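Local coordinates for glycoside Hydrolase (Bacteroides uniformis, PDB 5T9X), which probably hydrolyses glycosidic bonds in agarose or related red-algal galactans, as a family 16 glycoside hydrolase of a human gut symbiont, at residues Tyr50-Phe55 with Trp67-Gln72; Ile132-Ser137 with Glu141-Gly146; Tyr239-Val242 with Ile246-Asn249; Asp260-Glu265 with Asn280-Asn285. One frame throughout, in Å; residues are numbered along the deposited sequence.

Contact 1 (Tyr50-Phe55 with Trp67-Gln72); sequences YEWDKF and WELQSQ. With NA (sodium ion), chain D.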
loop_
_atom_site.group_PDB
_atom_site.type_symbol
_atom_site.label_atom_id
_atom_site.label_comp_id
_atom_site.label_asym_id
_atom_site.label_seq_id
_atom_site.Cartn_x
_atom_site.Cartn_y
_atom_site.Cartn_z
ATOM N N TYR A 50 12.086 -20.101 2.525
ATOM C CA TYR A 50 12.228 -18.659 2.307
ATOM C C TYR A 50 12.427 -17.894 3.617
ATOM O O TYR A 50 12.068 -18.388 4.681
ATOM C CB TYR A 50 10.995 -18.141 1.550
ATOM C CG TYR A 50 10.686 -18.891 0.247
ATOM C CD1 TYR A 50 11.258 -18.483 -0.960
ATOM C CD2 TYR A 50 9.818 -19.993 0.224
ATOM C CE1 TYR A 50 10.992 -19.143 -2.150
ATOM C CE2 TYR A 50 9.559 -20.667 -0.962
ATOM C CZ TYR A 50 10.150 -20.228 -2.154
ATOM O OH TYR A 50 9.905 -20.861 -3.368
ATOM N N GLU A 51 13.019 -16.699 3.523
ATOM C CA GLU A 51 13.096 -15.684 4.611
ATOM C C GLU A 51 11.886 -15.745 5.525
ATOM O O GLU A 51 12.003 -15.811 6.760
ATOM C CB GLU A 51 13.092 -14.260 4.011
ATOM C CG GLU A 51 14.432 -13.700 3.570
ATOM C CD GLU A 51 14.361 -12.236 3.125
ATOM O OE1 GLU A 51 13.278 -11.744 2.741
ATOM O OE2 GLU A 51 15.409 -11.537 3.113
ATOM N N TRP A 52 10.714 -15.711 4.877
ATOM C CA TRP A 52 9.425 -15.590 5.565
ATOM C C TRP A 52 8.845 -16.817 6.271
ATOM O O TRP A 52 7.833 -16.695 6.974
ATOM C CB TRP A 52 8.367 -15.040 4.606
ATOM C CG TRP A 52 8.103 -15.842 3.388
ATOM C CD1 TRP A 52 7.606 -17.086 3.316
ATOM C CD2 TRP A 52 8.273 -15.395 2.054
ATOM N NE1 TRP A 52 7.469 -17.460 2.005
ATOM C CE2 TRP A 52 7.885 -16.432 1.214
ATOM C CE3 TRP A 52 8.737 -14.215 1.493
ATOM C CZ2 TRP A 52 7.942 -16.335 -0.157
ATOM C CZ3 TRP A 52 8.796 -14.119 0.114
ATOM C CH2 TRP A 52 8.401 -15.174 -0.690
ATOM N N ASP A 53 9.449 -17.982 6.081
ATOM C CA ASP A 53 8.907 -19.200 6.658
ATOM C C ASP A 53 9.032 -19.237 8.184
ATOM O O ASP A 53 8.310 -19.972 8.828
ATOM C CB ASP A 53 9.530 -20.441 5.999
ATOM C CG ASP A 53 8.933 -20.746 4.616
ATOM O OD1 ASP A 53 7.748 -20.401 4.367
ATOM O OD2 ASP A 53 9.648 -21.360 3.783
ATOM N N LYS A 54 9.872 -18.406 8.779
ATOM C CA LYS A 54 9.757 -18.214 10.221
ATOM C C LYS A 54 8.392 -17.738 10.707
ATOM O O LYS A 54 8.106 -17.842 11.909
ATOM C CB LYS A 54 10.832 -17.294 10.775
ATOM C CG LYS A 54 10.873 -15.875 10.247
ATOM C CD LYS A 54 11.673 -14.977 11.208
ATOM C CE LYS A 54 12.623 -14.035 10.482
ATOM N NZ LYS A 54 13.572 -13.386 11.442
ATOM N N PHE A 55 7.571 -17.198 9.808
ATOM C CA PHE A 55 6.224 -16.742 10.151
ATOM C C PHE A 55 5.185 -17.580 9.442
ATOM O O PHE A 55 5.181 -17.639 8.229
ATOM C CB PHE A 55 6.009 -15.312 9.698
ATOM C CG PHE A 55 6.975 -14.293 10.258
ATOM C CD1 PHE A 55 6.926 -13.925 11.577
ATOM C CD2 PHE A 55 7.849 -13.616 9.417
ATOM C CE1 PHE A 55 7.763 -12.927 12.059
ATOM C CE2 PHE A 55 8.702 -12.638 9.901
ATOM C CZ PHE A 55 8.647 -12.277 11.222
ATOM N N TRP A 67 -2.344 -23.972 1.896
ATOM C CA TRP A 67 -1.898 -22.751 1.248
ATOM C C TRP A 67 -0.859 -23.078 0.207
ATOM O O TRP A 67 -0.014 -23.874 0.472
ATOM C CB TRP A 67 -1.277 -21.809 2.275
ATOM C CG TRP A 67 -2.274 -21.252 3.199
ATOM C CD1 TRP A 67 -2.416 -21.528 4.524
ATOM C CD2 TRP A 67 -3.284 -20.311 2.870
ATOM N NE1 TRP A 67 -3.466 -20.814 5.047
ATOM C CE2 TRP A 67 -4.023 -20.063 4.048
ATOM C CE3 TRP A 67 -3.655 -19.666 1.681
ATOM C CZ2 TRP A 67 -5.108 -19.191 4.078
ATOM C CZ3 TRP A 67 -4.718 -18.777 1.713
ATOM C CH2 TRP A 67 -5.431 -18.544 2.909
ATOM N N GLU A 68 -0.912 -22.436 -0.956
ATOM C CA GLU A 68 0.071 -22.605 -1.990
ATOM C C GLU A 68 0.676 -21.234 -2.338
ATOM O O GLU A 68 -0.017 -20.305 -2.744
ATOM C CB GLU A 68 -0.582 -23.248 -3.207
ATOM C CG GLU A 68 0.261 -23.290 -4.468
ATOM C CD GLU A 68 -0.534 -23.822 -5.653
ATOM O OE1 GLU A 68 -0.695 -25.080 -5.739
ATOM O OE2 GLU A 68 -1.012 -22.989 -6.493
ATOM N N LEU A 69 1.991 -21.141 -2.200
ATOM C CA LEU A 69 2.709 -19.934 -2.520
ATOM C C LEU A 69 2.577 -19.648 -4.011
ATOM O O LEU A 69 2.686 -20.554 -4.813
ATOM C CB LEU A 69 4.170 -20.113 -2.151
ATOM C CG LEU A 69 5.044 -18.885 -2.327
ATOM C CD1 LEU A 69 4.710 -17.808 -1.289
ATOM C CD2 LEU A 69 6.493 -19.318 -2.240
ATOM N N GLN A 70 2.342 -18.391 -4.367
ATOM C CA GLN A 70 2.167 -17.991 -5.749
ATOM C C GLN A 70 3.463 -17.391 -6.228
ATOM O O GLN A 70 4.180 -16.792 -5.440
ATOM C CB GLN A 70 1.038 -16.960 -5.850
ATOM C CG GLN A 70 -0.306 -17.436 -5.329
ATOM C CD GLN A 70 -0.860 -18.601 -6.140
ATOM O OE1 GLN A 70 -1.280 -18.426 -7.272
ATOM N NE2 GLN A 70 -0.866 -19.779 -5.561
ATOM N N SER A 71 3.749 -17.498 -7.521
ATOM C CA SER A 71 5.059 -17.048 -8.019
ATOM C C SER A 71 5.223 -15.544 -8.113
ATOM O O SER A 71 6.364 -15.072 -8.247
ATOM C CB SER A 71 5.445 -17.711 -9.347
ATOM O OG SER A 71 4.481 -17.476 -10.330
ATOM N N GLN A 72 4.130 -14.793 -7.990
ATOM C CA GLN A 72 4.237 -13.320 -7.874
ATOM C C GLN A 72 4.935 -12.854 -6.580
ATOM O O GLN A 72 5.466 -11.749 -6.562
ATOM C CB GLN A 72 2.857 -12.663 -7.970
ATOM C CG GLN A 72 2.836 -11.158 -7.803
ATOM C CD GLN A 72 3.540 -10.478 -8.939
ATOM O OE1 GLN A 72 3.104 -10.585 -10.078
ATOM N NE2 GLN A 72 4.633 -9.770 -8.649
HETATM NA NA NA D . 14.160 -9.538 1.545
#
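Leu69 meets Tyr50 and Trp52 with its two methyl groups. CD2 of Leu69 lies 3.6 Å from CE2 of Tyr50 and also touches the CZ and OH end of that ring. CD1 of Leu69 lies 3.7 Å from CZ2 of Trp52. CD2 also reaches the indole, where it sits at the edge and in the ring plane. Leu69 holds its CG anti to the backbone N (chi1 -175°), and this sends both methyls across to the aromatic pair. The two rings also pack on each other. CZ2 of Trp52 stands 3.7 Å above the Tyr50 ring plane, near its rim. In return, CB of Tyr50 lies over one face of the indole, toward its rim. An alanine in place of Tyr50 would probably leave Leu69 CD2 without the phenol ring it touches and Trp52 CZ2 without the ring it stands over. The turn that carries the rings is held by Asp53: Tyr50 N donates to Asp53 OD2 at 3.0 Å, from above the carboxylate plane, and Asp53 N bonds back to Tyr50 O. Between the two aromatics in sequence, Glu51 serves another site. Both its carboxylate oxygens bind the sodium ion, OE1 at 2.7 Å. Asp75, Asn77, Gly118 and Asp332 complete the site. Leu69 belongs to strand 65-69, which pairs antiparallel with strand 329-341. Trp52 also packs on Tyr337 of that long strand, so residues 50-55 pack against both strands of this pair.

Contact 2 (Ile132-Ser137 with Glu141-Gly146); sequences IVKVTS and EKMMPG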
loop_
_atom_site.group_PDB
_atom_site.type_symbol
_atom_site.label_atom_id
_atom_site.label_comp_id
_atom_site.label_asym_id
_atom_site.label_seq_id
_atom_site.Cartn_x
_atom_site.Cartn_y
_atom_site.Cartn_z
ATOM N N ILE A 132 6.055 23.037 -11.201
ATOM C CA ILE A 132 5.004 23.434 -10.294
ATOM C C ILE A 132 3.764 22.699 -10.764
ATOM O O ILE A 132 3.532 22.565 -11.976
ATOM C CB ILE A 132 4.784 24.973 -10.334
ATOM C CG1 ILE A 132 6.114 25.711 -10.118
ATOM C CG2 ILE A 132 3.786 25.445 -9.275
ATOM C CD1 ILE A 132 6.007 27.224 -10.248
ATOM N N VAL A 133 2.981 22.201 -9.807
ATOM C CA VAL A 133 1.696 21.552 -10.111
ATOM C C VAL A 133 0.590 22.201 -9.308
ATOM O O VAL A 133 0.834 22.703 -8.213
ATOM C CB VAL A 133 1.714 20.032 -9.846
ATOM C CG1 VAL A 133 2.859 19.381 -10.598
ATOM C CG2 VAL A 133 1.858 19.738 -8.371
ATOM N N LYS A 134 -0.614 22.198 -9.869
ATOM C CA LYS A 134 -1.788 22.714 -9.197
ATOM C C LYS A 134 -2.395 21.580 -8.393
ATOM O O LYS A 134 -2.700 20.532 -8.931
ATOM C CB LYS A 134 -2.785 23.235 -10.240
ATOM C CG LYS A 134 -4.008 23.958 -9.703
ATOM C CD LYS A 134 -5.126 23.935 -10.742
ATOM C CE LYS A 134 -6.061 25.127 -10.645
ATOM N NZ LYS A 134 -5.315 26.419 -10.824
ATOM N N VAL A 135 -2.581 21.806 -7.101
ATOM C CA VAL A 135 -3.109 20.804 -6.187
ATOM C C VAL A 135 -4.509 21.203 -5.754
ATOM O O VAL A 135 -4.741 22.353 -5.422
ATOM C CB VAL A 135 -2.207 20.666 -4.941
ATOM C CG1 VAL A 135 -2.781 19.657 -3.957
ATOM C CG2 VAL A 135 -0.805 20.258 -5.346
ATOM N N THR A 136 -5.413 20.234 -5.710
ATOM C CA THR A 136 -6.816 20.478 -5.375
ATOM C C THR A 136 -7.374 19.439 -4.378
ATOM O O THR A 136 -7.121 18.245 -4.500
ATOM C CB THR A 136 -7.642 20.496 -6.669
ATOM O OG1 THR A 136 -7.355 21.717 -7.371
ATOM C CG2 THR A 136 -9.170 20.383 -6.392
ATOM N N SER A 137 -8.134 19.920 -3.400
ATOM C CA SER A 137 -8.870 19.053 -2.478
ATOM C C SER A 137 -9.948 19.900 -1.808
ATOM O O SER A 137 -9.688 21.027 -1.380
ATOM C CB SER A 137 -7.941 18.402 -1.439
ATOM O OG SER A 137 -8.615 17.409 -0.682
ATOM N N GLU A 141 -7.259 25.439 -3.490
ATOM C CA GLU A 141 -6.484 25.333 -4.711
ATOM C C GLU A 141 -5.156 26.011 -4.426
ATOM O O GLU A 141 -5.123 27.054 -3.790
ATOM C CB GLU A 141 -7.286 25.959 -5.848
ATOM C CG GLU A 141 -6.518 26.474 -7.051
ATOM C CD GLU A 141 -7.448 26.994 -8.163
ATOM O OE1 GLU A 141 -8.662 26.641 -8.188
ATOM O OE2 GLU A 141 -6.953 27.751 -9.035
ATOM N N LYS A 142 -4.066 25.387 -4.853
ATOM C CA LYS A 142 -2.727 25.754 -4.406
ATOM C C LYS A 142 -1.657 25.310 -5.423
ATOM O O LYS A 142 -1.708 24.199 -5.930
ATOM C CB LYS A 142 -2.476 25.115 -3.042
ATOM C CG LYS A 142 -1.442 25.813 -2.184
ATOM C CD LYS A 142 -1.685 25.552 -0.699
ATOM C CE LYS A 142 -0.821 26.445 0.184
ATOM N NZ LYS A 142 -1.298 26.398 1.596
ATOM N N MET A 143 -0.720 26.190 -5.751
ATOM C CA MET A 143 0.397 25.835 -6.602
ATOM C C MET A 143 1.522 25.377 -5.703
ATOM O O MET A 143 1.894 26.112 -4.819
ATOM C CB MET A 143 0.862 27.050 -7.413
ATOM C CG MET A 143 -0.201 27.663 -8.313
ATOM S SD MET A 143 -0.987 26.517 -9.470
ATOM C CE MET A 143 0.418 26.033 -10.470
ATOM N N MET A 144 2.059 24.180 -5.921
ATOM C CA MET A 144 3.206 23.691 -5.138
ATOM C C MET A 144 4.290 23.123 -6.012
ATOM O O MET A 144 4.030 22.759 -7.149
ATOM C CB MET A 144 2.793 22.570 -4.213
ATOM C CG MET A 144 1.459 22.803 -3.570
ATOM S SD MET A 144 1.319 21.723 -2.162
ATOM C CE MET A 144 -0.348 22.127 -1.726
ATOM N N PRO A 145 5.506 23.008 -5.468
ATOM C CA PRO A 145 6.513 22.232 -6.175
ATOM C C PRO A 145 6.185 20.745 -6.114
ATOM O O PRO A 145 5.714 20.245 -5.086
ATOM C CB PRO A 145 7.807 22.524 -5.410
ATOM C CG PRO A 145 7.511 23.706 -4.540
ATOM C CD PRO A 145 6.046 23.617 -4.241
ATOM N N GLY A 146 6.424 20.059 -7.227
ATOM C CA GLY A 146 6.274 18.620 -7.314
ATOM C C GLY A 146 7.177 17.862 -6.362
ATOM O O GLY A 146 8.188 18.385 -5.905
#
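Lys134 and Glu141 form a salt bridge, with NZ of Lys134 2.8 Å from OE2 of Glu141. The ammonium comes from above the carboxylate plane. The lysine chain bends at its last torsion (chi4 59°), which brings NZ over to the acid. On the same face, Met143 folds back at chi2 and chi3. Its SD rests 3.8 Å from CB of Lys134, and its CE lies 3.6 Å from CG2 of Ile132. The other face carries Val133, Val135 and Met144. CG2 of Val135 packs 3.8 Å from CG of Met144, the two side chains crossing at about a right angle. These residues form an antiparallel beta hairpin of strands 132-137 and 140-154, part of the mixed sheet. Val133 and Met144 make a hydrogen-bonded pair. Val133 N reaches Met144 O at 2.9 Å, and Met144 N returns the bond to Val133 O. Val135 and Lys142 make the next such pair, with Val135 N 2.8 Å from Lys142 O. The return bond, from Lys142 N, is longer and more bent (137° at the hydrogen). Farther out, Pro105 lies against Val133 and Val135, while helix 307-310 meets Met144 through Ala310.

Contact 3 (Tyr239-Val242 with Ile246-Asn249); sequences YKDV and IWRN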
loop_
_atom_site.group_PDB
_atom_site.type_symbol
_atom_site.label_atom_id
_atom_site.label_comp_id
_atom_site.label_asym_id
_atom_site.label_seq_id
_atom_site.Cartn_x
_atom_site.Cartn_y
_atom_site.Cartn_z
ATOM N N TYR A 239 -6.112 1.708 12.375
ATOM C CA TYR A 239 -5.668 0.746 13.356
ATOM C C TYR A 239 -4.559 1.276 14.236
ATOM O O TYR A 239 -3.537 1.721 13.763
ATOM C CB TYR A 239 -5.184 -0.561 12.696
ATOM C CG TYR A 239 -4.780 -1.577 13.726
ATOM C CD1 TYR A 239 -5.733 -2.112 14.591
ATOM C CD2 TYR A 239 -3.451 -1.940 13.898
ATOM C CE1 TYR A 239 -5.383 -3.008 15.593
ATOM C CE2 TYR A 239 -3.074 -2.840 14.889
ATOM C CZ TYR A 239 -4.050 -3.372 15.745
ATOM O OH TYR A 239 -3.707 -4.275 16.733
ATOM N N LYS A 240 -4.783 1.157 15.530
ATOM C CA LYS A 240 -3.836 1.515 16.577
ATOM C C LYS A 240 -3.810 0.292 17.464
ATOM O O LYS A 240 -4.876 -0.239 17.749
ATOM C CB LYS A 240 -4.443 2.681 17.345
ATOM C CG LYS A 240 -3.528 3.477 18.228
ATOM C CD LYS A 240 -4.308 4.123 19.386
ATOM C CE LYS A 240 -5.491 4.973 18.917
ATOM N NZ LYS A 240 -6.549 5.307 19.925
ATOM N N ASP A 241 -2.635 -0.195 17.859
ATOM C CA ASP A 241 -2.594 -1.266 18.889
ATOM C C ASP A 241 -2.586 -0.703 20.310
ATOM O O ASP A 241 -2.385 0.508 20.534
ATOM C CB ASP A 241 -1.500 -2.348 18.652
ATOM C CG ASP A 241 -0.055 -1.885 18.940
ATOM O OD1 ASP A 241 0.213 -0.723 19.392
ATOM O OD2 ASP A 241 0.837 -2.738 18.659
ATOM N N VAL A 242 -2.839 -1.599 21.250
ATOM C CA VAL A 242 -2.977 -1.229 22.653
ATOM C C VAL A 242 -1.712 -0.608 23.287
ATOM O O VAL A 242 -1.831 0.232 24.158
ATOM C CB VAL A 242 -3.530 -2.412 23.481
ATOM C CG1 VAL A 242 -2.656 -3.661 23.319
ATOM C CG2 VAL A 242 -3.688 -1.995 24.940
ATOM N N ILE A 246 4.666 2.552 17.355
ATOM C CA ILE A 246 5.032 3.482 16.318
ATOM C C ILE A 246 5.615 2.645 15.186
ATOM O O ILE A 246 6.796 2.270 15.246
ATOM C CB ILE A 246 6.101 4.494 16.827
ATOM C CG1 ILE A 246 5.663 5.165 18.160
ATOM C CG2 ILE A 246 6.468 5.522 15.748
ATOM C CD1 ILE A 246 4.270 5.771 18.160
ATOM N N TRP A 247 4.813 2.418 14.138
ATOM C CA TRP A 247 5.112 1.433 13.082
ATOM C C TRP A 247 6.398 1.727 12.250
ATOM O O TRP A 247 7.108 0.808 11.855
ATOM C CB TRP A 247 3.872 1.240 12.164
ATOM C CG TRP A 247 2.611 0.922 12.949
ATOM C CD1 TRP A 247 1.595 1.788 13.248
ATOM C CD2 TRP A 247 2.271 -0.322 13.587
ATOM N NE1 TRP A 247 0.639 1.160 14.006
ATOM C CE2 TRP A 247 1.030 -0.132 14.238
ATOM C CE3 TRP A 247 2.877 -1.571 13.648
ATOM C CZ2 TRP A 247 0.388 -1.153 14.949
ATOM C CZ3 TRP A 247 2.245 -2.587 14.346
ATOM C CH2 TRP A 247 1.010 -2.371 14.990
ATOM N N ARG A 248 6.653 3.001 11.974
ATOM C CA ARG A 248 7.932 3.537 11.465
ATOM C C ARG A 248 9.230 2.883 12.003
ATOM O O ARG A 248 10.236 2.770 11.298
ATOM C CB ARG A 248 7.958 5.035 11.842
ATOM C CG ARG A 248 9.333 5.691 11.932
ATOM C CD ARG A 248 9.492 6.484 13.201
ATOM N NE ARG A 248 8.597 7.610 13.151
ATOM C CZ ARG A 248 8.327 8.426 14.159
ATOM N NH1 ARG A 248 8.871 8.274 15.353
ATOM N NH2 ARG A 248 7.480 9.419 13.941
ATOM N N ASN A 249 9.224 2.517 13.272
ATOM C CA ASN A 249 10.449 2.100 13.946
ATOM C C ASN A 249 10.960 0.725 13.593
ATOM O O ASN A 249 12.075 0.412 13.928
ATOM C CB ASN A 249 10.284 2.212 15.477
ATOM C CG ASN A 249 10.163 3.659 15.948
ATOM O OD1 ASN A 249 10.568 4.600 15.268
ATOM N ND2 ASN A 249 9.596 3.835 17.121
#
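Trp247 of residues 246-249 pushes its six-membered ring against Tyr239 and Asp241. Ile246 comes first, and its carbonyl O accepts a bond from Asn249 N that closes the short 3-10 turn at the tryptophan. Trp247 then carries the contact. Its CG lies anti to the carbonyl carbon (chi1 -52°), which sends the indole toward residues 239-242. CZ2 of Trp247 comes 3.9 Å from CE2 of Tyr239, and the two side chains cross at about a right angle. CH2 of Trp247 lies 3.7 Å from OD2 of Asp241. The carboxylate and indole planes are 50° apart. This is van der Waals contact; the same OD2 is hydrogen-bonded to Thr245 in the intervening loop. Arg248 takes no part in this contact. Its guanidinium forms a salt bridge with Asp199, and CG2 of Ile246 stands 3.6 Å above the guanidinium plane, near its rim. The segments lie in the connection between strands 227-239 and 252-260, which passes from one sheet to the other of what is, as in family 16 enzymes, probably a beta-jelly-roll sandwich. Around it, Trp247 touches Ile215 of strand 215-224 and meets His252 edge-to-face. Tyr239 packs on Leu217 of the same strand, which runs antiparallel to strand 227-239.

Contact 4 (Asp260-Glu265 with Asn280-Asn285); sequences DPFNLE and NIIDPN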
loop_
_atom_site.group_PDB
_atom_site.type_symbol
_atom_site.label_atom_id
_atom_site.label_comp_id
_atom_site.label_asym_id
_atom_site.label_seq_id
_atom_site.Cartn_x
_atom_site.Cartn_y
_atom_site.Cartn_z
ATOM N N ASP A 260 -13.650 -13.759 -0.039
ATOM C CA ASP A 260 -14.661 -13.782 -1.091
ATOM C C ASP A 260 -15.094 -12.321 -1.335
ATOM O O ASP A 260 -14.538 -11.429 -0.713
ATOM C CB ASP A 260 -15.790 -14.747 -0.718
ATOM C CG ASP A 260 -16.553 -14.313 0.490
ATOM O OD1 ASP A 260 -16.953 -13.136 0.568
ATOM O OD2 ASP A 260 -16.786 -15.166 1.376
ATOM N N PRO A 261 -16.062 -12.060 -2.232
ATOM C CA PRO A 261 -16.348 -10.633 -2.493
ATOM C C PRO A 261 -16.973 -9.811 -1.365
ATOM O O PRO A 261 -17.034 -8.589 -1.491
ATOM C CB PRO A 261 -17.293 -10.678 -3.704
ATOM C CG PRO A 261 -17.017 -11.999 -4.355
ATOM C CD PRO A 261 -16.772 -12.926 -3.197
ATOM N N PHE A 262 -17.414 -10.464 -0.289
ATOM C CA PHE A 262 -17.932 -9.790 0.888
ATOM C C PHE A 262 -17.169 -10.093 2.179
ATOM O O PHE A 262 -17.706 -9.887 3.248
ATOM C CB PHE A 262 -19.426 -10.115 1.018
ATOM C CG PHE A 262 -20.232 -9.583 -0.129
ATOM C CD1 PHE A 262 -20.543 -8.241 -0.197
ATOM C CD2 PHE A 262 -20.593 -10.407 -1.196
ATOM C CE1 PHE A 262 -21.233 -7.716 -1.279
ATOM C CE2 PHE A 262 -21.286 -9.897 -2.283
ATOM C CZ PHE A 262 -21.610 -8.546 -2.318
ATOM N N ASN A 263 -15.913 -10.549 2.088
ATOM C CA ASN A 263 -15.117 -10.841 3.270
ATOM C C ASN A 263 -13.638 -10.537 3.094
ATOM O O ASN A 263 -12.956 -11.177 2.302
ATOM C CB ASN A 263 -15.295 -12.287 3.711
ATOM C CG ASN A 263 -16.643 -12.525 4.398
ATOM O OD1 ASN A 263 -16.858 -12.135 5.559
ATOM N ND2 ASN A 263 -17.580 -13.136 3.659
ATOM N N LEU A 264 -13.192 -9.528 3.836
ATOM C CA LEU A 264 -11.785 -9.242 4.079
ATOM C C LEU A 264 -11.461 -9.419 5.554
ATOM O O LEU A 264 -12.300 -9.145 6.406
ATOM C CB LEU A 264 -11.436 -7.799 3.696
ATOM C CG LEU A 264 -11.895 -7.406 2.311
ATOM C CD1 LEU A 264 -11.763 -5.901 2.093
ATOM C CD2 LEU A 264 -11.139 -8.197 1.262
ATOM N N GLU A 265 -10.241 -9.875 5.840
ATOM C CA GLU A 265 -9.691 -9.972 7.211
ATOM C C GLU A 265 -8.290 -9.410 7.137
ATOM O O GLU A 265 -7.532 -9.800 6.239
ATOM C CB GLU A 265 -9.666 -11.416 7.724
ATOM C CG GLU A 265 -11.031 -11.935 8.188
ATOM C CD GLU A 265 -11.073 -13.436 8.579
ATOM O OE1 GLU A 265 -10.023 -14.125 8.534
ATOM O OE2 GLU A 265 -12.174 -13.940 8.941
ATOM N N ASN A 280 -23.273 -4.427 3.978
ATOM C CA ASN A 280 -23.414 -3.147 4.641
ATOM C C ASN A 280 -22.093 -2.386 4.848
ATOM O O ASN A 280 -22.082 -1.151 4.909
ATOM C CB ASN A 280 -24.137 -3.315 5.974
ATOM C CG ASN A 280 -24.701 -2.002 6.488
ATOM O OD1 ASN A 280 -24.363 -1.558 7.588
ATOM N ND2 ASN A 280 -25.553 -1.368 5.690
ATOM N N ILE A 281 -20.988 -3.105 4.947
ATOM C CA ILE A 281 -19.694 -2.462 5.102
ATOM C C ILE A 281 -18.811 -2.586 3.850
ATOM O O ILE A 281 -17.926 -1.734 3.630
ATOM C CB ILE A 281 -19.001 -2.928 6.404
ATOM C CG1 ILE A 281 -17.753 -2.070 6.682
ATOM C CG2 ILE A 281 -18.653 -4.400 6.339
ATOM C CD1 ILE A 281 -17.219 -2.169 8.092
ATOM N N ILE A 282 -19.040 -3.610 3.024
ATOM C CA ILE A 282 -18.304 -3.735 1.773
ATOM C C ILE A 282 -18.764 -2.744 0.686
ATOM O O ILE A 282 -17.947 -2.127 0.006
ATOM C CB ILE A 282 -18.415 -5.175 1.216
ATOM C CG1 ILE A 282 -17.716 -6.152 2.159
ATOM C CG2 ILE A 282 -17.802 -5.292 -0.197
ATOM C CD1 ILE A 282 -16.203 -6.123 2.140
ATOM N N ASP A 283 -20.063 -2.673 0.467
ATOM C CA ASP A 283 -20.622 -1.913 -0.659
ATOM C C ASP A 283 -22.070 -1.512 -0.353
ATOM O O ASP A 283 -22.991 -1.953 -1.054
ATOM C CB ASP A 283 -20.556 -2.737 -1.965
ATOM C CG ASP A 283 -21.065 -1.957 -3.188
ATOM O OD1 ASP A 283 -20.966 -0.701 -3.156
ATOM O OD2 ASP A 283 -21.578 -2.589 -4.175
ATOM N N PRO A 284 -22.279 -0.704 0.702
ATOM C CA PRO A 284 -23.663 -0.370 1.106
ATOM C C PRO A 284 -24.453 0.501 0.106
ATOM O O PRO A 284 -25.677 0.466 0.125
ATOM C CB PRO A 284 -23.487 0.346 2.459
ATOM C CG PRO A 284 -22.083 0.891 2.411
ATOM C CD PRO A 284 -21.277 -0.106 1.604
ATOM N N ASN A 285 -23.750 1.245 -0.742
ATOM C CA ASN A 285 -24.346 2.098 -1.770
ATOM C C ASN A 285 -24.524 1.397 -3.107
ATOM O O ASN A 285 -24.930 2.043 -4.065
ATOM C CB ASN A 285 -23.473 3.338 -2.004
ATOM C CG ASN A 285 -23.301 4.163 -0.751
ATOM O OD1 ASN A 285 -24.283 4.548 -0.160
ATOM N ND2 ASN A 285 -22.058 4.424 -0.334
#
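Ile282 packs against the turn at Pro261 and Phe262, and every close approach of this contact goes through its side chain. Its branches divide the work. CG2 of Ile282 lies 3.6 Å from the carbonyl O of Pro261 and 4.0 Å from CD1 of Phe262. CG1 of Ile282 faces the backbone, 3.9 Å from CA of Phe262. CD1 of Phe262 also lies near CB of Ile282, the two side chains slanting across each other. Here the isoleucine is buried. The fit slackens toward Leu264, whose CD1 stays 4.4 Å from CD1 of Ile282. Leu264 also packs on Val256 and Trp258 of strand 252-260. On the solvent side, Asn280 and Asn285 are exposed and do not touch the turn. An alanine at Ile282 would probably open a gap beside Pro261 O and the Phe262 ring and leave that ring freer to turn. The turn has its own bonds. It is a type I beta turn from Asp260 to Asn263, and Asp260 also forms an Asx turn. OD1 of Asp260 accepts from Phe262 N at 2.8 Å and from ND2 of Asn263 at 3.2 Å. ND2 of Asn263 also reaches OD2, so the amide spans the carboxylate on its syn side. The amide oxygen of Asn263 bonds to Ser277. The chemistry is therefore divided. Polar bonds set the turn's shape. Between the two segments, contact is by van der Waals packing of Ile282; a backbone bond between Phe262 and Gly278 ties the turn in nearby.

In the fold
From the N terminus, contact 1 closes first, joining the N-terminal turn to strand 65-69 of the antiparallel sheet. Contact 2 closes a tight hairpin in the mixed sheet, on the opposite side of the chain's centre, with the two centres 42 Å apart. Contact 3 closes a short loop where the chain leaves strand 227-239 for strand 252-260, and so passes from the mixed sheet back to the antiparallel one. Contact 4 closes a longer loop through strands 263-268 and 271-277. It reaches the same sheet as contact 1. The four follow in series; none nests or crosses, and no two touch.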